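Local coordinates for integron cassette protein (Vibrio cholerae, PDB 3FY6) that is of unknown function but is encoded by a mobile integron gene cassette, a class of genes rich in novel protein folds with distinct interaction sites, at residues A[29-33]-A[34-38]. Sequence-based numbering, arbitrary orientation.
Sequences VELHK and DYMEI
The rings of His32 and Tyr35 form an offset stack at the end of a beta hairpin, centroids 4.2 Å apart and planes 26° from parallel. Tyr35 OH sits over one face of the imidazole, near its rim, while His32 CB makes a CH-pi contact above the phenol ring, which also has a cation-pi contact with Lys46. With Tyr35 CG placed between its backbone N and carbonyl carbon (chi1 68°), the phenol is swung back across the turn onto the histidine. At the imidazole edge, His32 NE2 donates an almost straight 2.8 Å bond to Glu30 OE1, which lies in the ring plane; NE2 meets the carboxylate on its anti side, tilted from its plane, and the bond fixes the ring's rotation. Strands 29-31 and 35-38 are joined by a type I turn at Lys33-Asp34, closed by His32 N to Tyr35 O at 3.0 Å; Glu30 and Glu37 form an antiparallel hydrogen-bonded pair. A long salt bridge, Lys33 NZ to Asp34 OD1 at 3.9 Å, links the exposed turn residues. The sheet face opposite Glu30 and Glu37 is apolar: Leu31 CD2 lies 3.7 Å from Met36 CG, and selenomethionine Met36 also meets Val29. That face packs on helix 77-89, whose Trp85 and Arg89 hydrogen-bond to the turn carbonyls, while strands 10-18 and 43-50 flank the hairpin.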
ATOM      1  N   VAL A  29      15.104  12.720   1.433  1.00 19.02           N
ATOM      2  CA  VAL A  29      15.484  11.790   2.481  1.00 15.29           C
ATOM      3  C   VAL A  29      16.845  12.165   3.050  1.00 25.17           C
ATOM      4  O   VAL A  29      17.844  12.164   2.336  1.00 23.55           O
ATOM      5  CB  VAL A  29      15.566  10.356   1.943  1.00 25.75           C
ATOM      6  CG1 VAL A  29      15.818   9.381   3.090  1.00 27.48           C
ATOM      7  CG2 VAL A  29      14.280   9.989   1.209  1.00 27.58           C
ATOM      8  N   GLU A  30      16.885  12.495   4.335  1.00 27.52           N
ATOM      9  CA  GLU A  30      18.151  12.781   4.996  1.00 28.31           C
ATOM     10  C   GLU A  30      18.572  11.587   5.842  1.00 25.38           C
ATOM     11  O   GLU A  30      17.881  11.221   6.794  1.00 28.54           O
ATOM     12  CB  GLU A  30      18.035  14.018   5.887  1.00 33.69           C
ATOM     13  CG  GLU A  30      18.346  15.330   5.209  1.00 50.40           C
ATOM     14  CD  GLU A  30      18.730  16.414   6.206  1.00 66.98           C
ATOM     15  OE1 GLU A  30      19.135  16.066   7.340  1.00 68.09           O
ATOM     16  OE2 GLU A  30      18.636  17.612   5.855  1.00 71.09           O
ATOM     17  N   LEU A  31      19.705  10.985   5.497  1.00 21.38           N
ATOM     18  CA  LEU A  31      20.220   9.842   6.244  1.00 22.98           C
ATOM     19  C   LEU A  31      21.337  10.286   7.170  1.00 25.27           C
ATOM     20  O   LEU A  31      22.315  10.871   6.725  1.00 22.84           O
ATOM     21  CB  LEU A  31      20.760   8.775   5.289  1.00 19.12           C
ATOM     22  CG  LEU A  31      19.800   8.322   4.198  1.00 18.76           C
ATOM     23  CD1 LEU A  31      20.479   7.344   3.265  1.00 19.08           C
ATOM     24  CD2 LEU A  31      18.582   7.696   4.834  1.00 18.28           C
ATOM     25  N   HIS A  32      21.181  10.004   8.457  1.00 25.76           N
ATOM     26  CA  HIS A  32      22.228  10.229   9.437  1.00 23.69           C
ATOM     27  C   HIS A  32      22.426   8.919  10.172  1.00 24.27           C
ATOM     28  O   HIS A  32      21.594   8.014  10.083  1.00 21.92           O
ATOM     29  CB  HIS A  32      21.817  11.299  10.457  1.00 31.78           C
ATOM     30  CG  HIS A  32      21.567  12.647   9.862  1.00 41.79           C
ATOM     31  ND1 HIS A  32      22.501  13.661   9.901  1.00 47.24           N
ATOM     32  CD2 HIS A  32      20.487  13.154   9.223  1.00 43.49           C
ATOM     33  CE1 HIS A  32      22.007  14.735   9.311  1.00 49.12           C
ATOM     34  NE2 HIS A  32      20.786  14.453   8.889  1.00 46.39           N
ATOM     35  N   LYS A  33      23.524   8.824  10.909  1.00 23.62           N
ATOM     36  CA  LYS A  33      23.825   7.637  11.692  1.00 27.98           C
ATOM     37  C   LYS A  33      22.725   7.339  12.717  1.00 26.53           C
ATOM     38  O   LYS A  33      22.299   6.198  12.861  1.00 32.22           O
ATOM     39  CB  LYS A  33      25.185   7.805  12.378  1.00 40.55           C
ATOM     40  CG  LYS A  33      25.400   6.955  13.625  1.00 57.32           C
ATOM     41  CD  LYS A  33      25.685   5.498  13.292  1.00 66.91           C
ATOM     42  CE  LYS A  33      26.650   4.894  14.309  1.00 73.25           C
ATOM     43  NZ  LYS A  33      26.373   5.373  15.696  1.00 73.71           N
ATOM     44  N   ASP A  34      22.249   8.377  13.397  1.00 24.44           N
ATOM     45  CA  ASP A  34      21.314   8.212  14.502  1.00 32.93           C
ATOM     46  C   ASP A  34      19.838   8.308  14.121  1.00 28.78           C
ATOM     47  O   ASP A  34      18.983   7.912  14.893  1.00 27.96           O
ATOM     48  CB  ASP A  34      21.616   9.236  15.596  1.00 44.79           C
ATOM     49  CG  ASP A  34      22.970   9.021  16.236  1.00 54.51           C
ATOM     50  OD1 ASP A  34      23.426   7.854  16.272  1.00 54.99           O
ATOM     51  OD2 ASP A  34      23.572  10.017  16.698  1.00 55.93           O
ATOM     52  N   TYR A  35      19.535   8.829  12.940  1.00 27.28           N
ATOM     53  CA  TYR A  35      18.142   9.001  12.557  1.00 23.84           C
ATOM     54  C   TYR A  35      18.015   9.236  11.063  1.00 23.96           C
ATOM     55  O   TYR A  35      18.988   9.574  10.392  1.00 23.32           O
ATOM     56  CB  TYR A  35      17.536  10.191  13.305  1.00 23.68           C
ATOM     57  CG  TYR A  35      18.117  11.526  12.875  1.00 27.94           C
ATOM     58  CD1 TYR A  35      19.156  12.119  13.586  1.00 33.25           C
ATOM     59  CD2 TYR A  35      17.638  12.186  11.748  1.00 36.71           C
ATOM     60  CE1 TYR A  35      19.692  13.343  13.195  1.00 39.45           C
ATOM     61  CE2 TYR A  35      18.167  13.412  11.349  1.00 40.07           C
ATOM     62  CZ  TYR A  35      19.191  13.982  12.078  1.00 45.27           C
ATOM     63  OH  TYR A  35      19.718  15.191  11.685  1.00 49.72           O
HETATM   64  N   MSE A  36      16.805   9.060  10.545  1.00 22.56           N
HETATM   65  CA  MSE A  36      16.519   9.416   9.159  1.00 27.76           C
HETATM   66  C   MSE A  36      15.324  10.358   9.137  1.00 25.80           C
HETATM   67  O   MSE A  36      14.400  10.203   9.933  1.00 23.93           O
HETATM   68  CB  MSE A  36      16.211   8.168   8.323  1.00 21.51           C
HETATM   69  CG  MSE A  36      15.640   8.471   6.938  1.00 25.95           C
HETATM   70 SE   MSE A  36      15.002   6.850   6.017  0.78 27.53          SE
HETATM   71  CE  MSE A  36      14.423   5.872   7.550  1.00 11.44           C
ATOM     72  N   GLU A  37      15.350  11.334   8.237  1.00 25.42           N
ATOM     73  CA  GLU A  37      14.201  12.205   8.035  1.00 27.46           C
ATOM     74  C   GLU A  37      13.751  12.185   6.587  1.00 25.69           C
ATOM     75  O   GLU A  37      14.556  11.996   5.678  1.00 27.28           O
ATOM     76  CB  GLU A  37      14.502  13.635   8.478  1.00 33.76           C
ATOM     77  CG  GLU A  37      14.792  13.760   9.964  1.00 43.95           C
ATOM     78  CD  GLU A  37      14.885  15.201  10.427  1.00 56.43           C
ATOM     79  OE1 GLU A  37      15.052  16.103   9.575  1.00 60.07           O
ATOM     80  OE2 GLU A  37      14.789  15.428  11.652  1.00 64.17           O
ATOM     81  N   ILE A  38      12.451  12.355   6.387  1.00 22.09           N
ATOM     82  CA  ILE A  38      11.874  12.427   5.053  1.00 25.08           C
ATOM     83  C   ILE A  38      11.014  13.675   4.997  1.00 27.26           C
ATOM     84  O   ILE A  38      10.074  13.833   5.790  1.00 23.64           O
ATOM     85  CB  ILE A  38      11.005  11.202   4.738  1.00 24.51           C
ATOM     86  CG1 ILE A  38      11.814   9.912   4.918  1.00 23.00           C
ATOM     87  CG2 ILE A  38      10.429  11.289   3.327  1.00 23.99           C
ATOM     88  CD1 ILE A  38      10.944   8.696   5.229  1.00 22.66           C
TER